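Local coordinates for SusD superfamily protein (Bacteroides thetaiotaomicron, PDB 3MCX) that has no firmly established function but, as a SusD-family protein of the outer membrane that binds zinc, probably helps capture glycans at the cell surface, at residues Val91-Ile95 / Ser132-Leu136; Ile292-Leu298 / Glu331-Leu335. All coordinates share one frame; numbering follows the deposited sequence. Where two conformers were deposited one is given.

Contact 1 (Val91-Ile95 / Ser132-Leu136); sequences VYKVI and SLFNL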
# COMPACT_ATOMS: atom_id res chain seq x y z
N VAL A 91 -6.66 4.60 11.71
CA VAL A 91 -6.10 3.25 11.81
C VAL A 91 -6.22 2.74 13.24
O VAL A 91 -6.56 1.57 13.46
CB VAL A 91 -4.70 3.14 11.20
CG1 VAL A 91 -4.19 1.71 11.37
CG2 VAL A 91 -4.74 3.50 9.72
N TYR A 92 -6.00 3.61 14.23
CA TYR A 92 -6.20 3.17 15.62
C TYR A 92 -7.66 2.81 15.90
O TYR A 92 -7.95 1.95 16.71
CB TYR A 92 -5.65 4.19 16.63
CG TYR A 92 -4.20 3.95 16.92
CD1 TYR A 92 -3.82 2.82 17.61
CD2 TYR A 92 -3.20 4.81 16.45
CE1 TYR A 92 -2.49 2.56 17.84
CE2 TYR A 92 -1.88 4.56 16.67
CZ TYR A 92 -1.52 3.42 17.37
OH TYR A 92 -0.19 3.14 17.54
N LYS A 93 -8.62 3.49 15.26
CA LYS A 93 -10.02 3.13 15.42
C LYS A 93 -10.25 1.70 14.90
O LYS A 93 -10.95 0.92 15.54
CB LYS A 93 -10.94 4.12 14.69
CG LYS A 93 -12.43 3.92 14.96
CD LYS A 93 -13.19 5.10 14.27
CE LYS A 93 -14.70 4.97 14.33
NZ LYS A 93 -15.28 6.08 13.47
N VAL A 94 -9.68 1.38 13.74
CA VAL A 94 -9.78 0.03 13.22
C VAL A 94 -9.16 -0.95 14.22
O VAL A 94 -9.75 -1.99 14.51
CB VAL A 94 -9.15 -0.13 11.85
CG1 VAL A 94 -9.00 -1.63 11.49
CG2 VAL A 94 -10.00 0.61 10.79
N ILE A 95 -7.98 -0.65 14.75
CA ILE A 95 -7.33 -1.55 15.71
C ILE A 95 -8.23 -1.78 16.93
O ILE A 95 -8.46 -2.91 17.36
CB ILE A 95 -5.94 -1.01 16.12
CG1 ILE A 95 -4.98 -1.17 14.95
CG2 ILE A 95 -5.45 -1.72 17.40
CD1 ILE A 95 -3.65 -0.44 15.11
N SER A 132 -3.03 -3.23 10.16
CA SER A 132 -3.19 -1.87 10.64
C SER A 132 -1.93 -1.40 11.39
O SER A 132 -1.44 -0.31 11.16
CB SER A 132 -4.46 -1.76 11.44
OG SER A 132 -5.62 -1.98 10.61
N LEU A 133 -1.41 -2.24 12.30
CA LEU A 133 -0.22 -1.86 13.05
C LEU A 133 0.95 -1.69 12.06
O LEU A 133 1.75 -0.75 12.21
CB LEU A 133 0.09 -2.90 14.11
CG LEU A 133 1.38 -2.65 14.92
CD1 LEU A 133 1.42 -1.27 15.58
CD2 LEU A 133 1.61 -3.78 15.96
N PHE A 134 1.07 -2.57 11.06
CA PHE A 134 2.11 -2.45 10.04
C PHE A 134 2.03 -1.10 9.33
O PHE A 134 3.04 -0.41 9.14
CB PHE A 134 1.97 -3.61 9.04
CG PHE A 134 2.93 -3.60 7.89
CD1 PHE A 134 4.29 -3.71 8.09
CD2 PHE A 134 2.48 -3.53 6.59
CE1 PHE A 134 5.16 -3.75 7.02
CE2 PHE A 134 3.36 -3.55 5.52
CZ PHE A 134 4.68 -3.68 5.74
N ASN A 135 0.82 -0.73 8.90
CA ASN A 135 0.61 0.55 8.22
C ASN A 135 1.03 1.74 9.06
O ASN A 135 1.70 2.66 8.58
CB ASN A 135 -0.85 0.66 7.79
CG ASN A 135 -1.18 -0.28 6.62
OD1 ASN A 135 -0.34 -0.49 5.73
ND2 ASN A 135 -2.40 -0.82 6.61
N LEU A 136 0.66 1.74 10.35
CA LEU A 136 1.10 2.83 11.23
C LEU A 136 2.63 2.86 11.38
O LEU A 136 3.24 3.91 11.39
CB LEU A 136 0.46 2.71 12.61
CG LEU A 136 -1.02 3.08 12.65
CD1 LEU A 136 -1.68 2.43 13.85
CD2 LEU A 136 -1.18 4.60 12.68
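Leu136 lays one methyl over the ring of Tyr92, a CH-pi contact between two helices that run nearly antiparallel (crossing angle -157°). Leu136 CD1 lies 3.7 Å from the centroid of the Tyr92 ring, 19° off its normal, and is displaced toward the CE2 side of the rim. Leucine suits the place because its branched end puts CD1 on the ring and, at the same time, against Val91 and Ile95.

The purely apolar contacts gather round the same methyl. Val91 CG1 comes to 3.6 Å from Leu136 CD1, and Ile95, one turn further on, reaches it tip to tip, with Ile95 CD1 3.7 Å from Leu136 CD1. Ile95 has CG1 turned beside its own backbone N (chi1 -72°), and this branch also packs against Ser132, CG1 to CB 3.6 Å.

The backbones of the two segments come nearest at Val91 and Ser132, their CA atoms 6.0 Å apart, and a small side chain suits this close approach. Packing is tight: Val91 CG1 sits 3.5 Å from Ser132 CB and also touches the Ser132 carbonyl oxygen. The hydroxyl meets only carbon across the contact, Val94 CG1 lying 3.5 Å from Ser132 OG, but its polar needs are met by Met128 O and Tyr40 OH. No hydrogen bond joins the two segments. Tyr92 likewise uses its face here and sends its OH to Pro155 O, which helps fix the ring.

The segments belong to helices 81-106 and 115-140, successive in the chain and paired as a helical hairpin. Helix 21-36 covers Val94, helix 44-51 brings Tyr45 onto Val91 and Leu136, and helix 172-186 packs on Leu133, so the contact is enclosed within a helical bundle.

Contact 2 (Ile292-Leu298 / Glu331-Leu335); sequences ILSEDFL and EKVYL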
# COMPACT_ATOMS: atom_id res chain seq x y z
N ILE A 292 -0.04 13.07 -10.57
CA ILE A 292 0.34 12.84 -11.95
C ILE A 292 1.65 12.09 -11.97
O ILE A 292 2.38 12.09 -10.97
CB ILE A 292 0.43 14.12 -12.78
CG1 ILE A 292 1.46 15.13 -12.22
CG2 ILE A 292 -0.99 14.78 -12.92
CD1 ILE A 292 1.78 16.33 -13.12
N LEU A 293 1.95 11.46 -13.09
CA LEU A 293 3.20 10.75 -13.28
C LEU A 293 4.33 11.72 -13.56
O LEU A 293 4.13 12.74 -14.27
CB LEU A 293 3.05 9.75 -14.43
CG LEU A 293 1.94 8.69 -14.22
CD1 LEU A 293 1.64 7.89 -15.51
CD2 LEU A 293 2.32 7.74 -13.07
N SER A 294 5.52 11.42 -13.03
CA SER A 294 6.70 12.23 -13.27
C SER A 294 7.41 11.84 -14.57
O SER A 294 7.17 10.78 -15.16
CB SER A 294 7.67 12.05 -12.12
OG SER A 294 8.21 10.74 -12.17
N GLU A 295 8.30 12.70 -14.98
CA GLU A 295 9.14 12.37 -16.13
C GLU A 295 10.08 11.21 -15.79
O GLU A 295 10.46 10.43 -16.67
CB GLU A 295 9.96 13.57 -16.58
CG GLU A 295 10.54 13.40 -17.96
CD GLU A 295 11.50 14.51 -18.31
OE1 GLU A 295 12.23 14.95 -17.37
OE2 GLU A 295 11.55 14.90 -19.52
N ASP A 296 10.46 11.07 -14.52
CA ASP A 296 11.24 9.88 -14.11
C ASP A 296 10.49 8.61 -14.49
O ASP A 296 11.09 7.69 -15.02
CB ASP A 296 11.54 9.85 -12.60
CG ASP A 296 12.03 11.18 -12.05
OD1 ASP A 296 11.26 12.17 -12.00
OD2 ASP A 296 13.20 11.21 -11.64
N PHE A 297 9.19 8.54 -14.20
CA PHE A 297 8.42 7.36 -14.52
C PHE A 297 8.27 7.16 -16.02
O PHE A 297 8.47 6.06 -16.53
CB PHE A 297 7.02 7.43 -13.89
CG PHE A 297 6.23 6.18 -14.17
CD1 PHE A 297 6.60 4.99 -13.55
CD2 PHE A 297 5.22 6.16 -15.12
CE1 PHE A 297 5.93 3.80 -13.83
CE2 PHE A 297 4.57 4.99 -15.42
CZ PHE A 297 4.93 3.81 -14.77
N LEU A 298 7.91 8.21 -16.75
CA LEU A 298 7.73 8.06 -18.20
C LEU A 298 9.03 7.65 -18.85
O LEU A 298 9.05 6.81 -19.75
CB LEU A 298 7.13 9.33 -18.84
CG LEU A 298 5.68 9.65 -18.41
CD1 LEU A 298 5.16 10.85 -19.22
CD2 LEU A 298 4.75 8.43 -18.57
N GLU A 331 2.14 15.68 -22.09
CA GLU A 331 2.70 14.41 -21.75
C GLU A 331 1.68 13.44 -21.16
O GLU A 331 0.64 13.85 -20.65
CB GLU A 331 3.88 14.64 -20.79
CG GLU A 331 4.99 15.49 -21.36
CD GLU A 331 5.62 14.87 -22.56
OE1 GLU A 331 5.95 13.66 -22.47
OE2 GLU A 331 5.69 15.59 -23.57
N LYS A 332 1.96 12.15 -21.24
CA LYS A 332 1.03 11.14 -20.76
C LYS A 332 1.16 10.92 -19.26
O LYS A 332 1.55 9.85 -18.78
CB LYS A 332 1.23 9.86 -21.57
CG LYS A 332 0.90 10.02 -23.01
CD LYS A 332 1.03 8.70 -23.78
CE LYS A 332 0.72 8.89 -25.26
NZ LYS A 332 0.59 7.52 -25.89
N VAL A 333 0.79 11.96 -18.50
CA VAL A 333 1.05 11.98 -17.07
C VAL A 333 -0.14 11.56 -16.21
O VAL A 333 -0.02 11.55 -15.00
CB VAL A 333 1.53 13.38 -16.62
CG1 VAL A 333 2.84 13.74 -17.37
CG2 VAL A 333 0.43 14.49 -16.81
N TYR A 334 -1.24 11.11 -16.81
CA TYR A 334 -2.37 10.64 -16.00
C TYR A 334 -2.35 9.12 -15.94
O TYR A 334 -2.22 8.46 -16.97
CB TYR A 334 -3.70 11.15 -16.59
CG TYR A 334 -3.82 12.65 -16.47
CD1 TYR A 334 -3.22 13.46 -17.35
CD2 TYR A 334 -4.53 13.25 -15.41
CE1 TYR A 334 -3.26 14.84 -17.24
CE2 TYR A 334 -4.59 14.64 -15.28
CZ TYR A 334 -3.99 15.42 -16.22
OH TYR A 334 -4.05 16.81 -16.16
N LEU A 335 -2.38 8.57 -14.72
CA LEU A 335 -2.38 7.14 -14.51
C LEU A 335 -3.80 6.63 -14.58
O LEU A 335 -4.65 7.15 -13.84
CB LEU A 335 -1.77 6.84 -13.13
CG LEU A 335 -1.65 5.35 -12.77
CD1 LEU A 335 -0.73 4.66 -13.74
CD2 LEU A 335 -1.25 5.15 -11.29
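The Tyr334 ring receives Ile292 over one face, Ile292 CG2 lying 4.3 Å from Tyr334 CE2. Beta-branched Ile292 also lies alongside Val333, pointing the same way, with Ile292 CB 4.0 Å from Val333 CG2. A second flat group that takes part is the Val333 carbonyl: Leu293 N donates to Val333 O at 2.7 Å, in the carbonyl plane and on a lone pair, nearly straight at 172°.

Leu293 wraps round that bond. Its CG is turned beside its own backbone N (chi1 -59°), which sets one methyl, CD1, 3.8 Å from Lys332 O, while the Leu293 and Leu335 side chains cross at about a right angle, Leu293 CD2 lying 4.2 Å from Leu335 CB. Replacing Leu293 by an alanine here would probably open a gap beside Lys332 O and cost Leu335 CB its apolar neighbour across this contact. Lys332 O is buried with no polar partner; Leu298 CD2 covers it too, at 3.5 Å, and Leu298 CD1 reaches on to Val333 CG1. Leucine thus serves at both places as an apolar lid, while the Lys332 side chain leads off to solvent.

Ser294 is the N-cap of helix 295-301, its OG accepting from Phe297 N at 3.1 Å, which positions Leu298 one turn into the helix. In the other segment, Lys332 centres an inverse gamma turn, and Val333 and Tyr334 together face Lys314 in a classic beta bulge. This bulged two-stranded antiparallel sheet is flanked by zinc ligands: Glu315 follows strand 313-314 and His330 precedes 331-335, with Glu319 completing the site.

The two contacts follow one another along the chain, contact 1 closing before contact 2 opens, and lie on opposite sides of the chain's centre. Their centres are 31 Å apart and their nearest atoms about 18 Å, so they do not touch, and they share no helix or strand. Contact 1 holds together the long helices 81-106 and 115-140. Contact 2, further from the centre, joins two small antiparallel sheets, 56-57 with 292-293 and 313-314 with 334-335, beside a zinc site. One contact is thus helix on helix, the other short strands and turns within the same largely helical SusD-family chain.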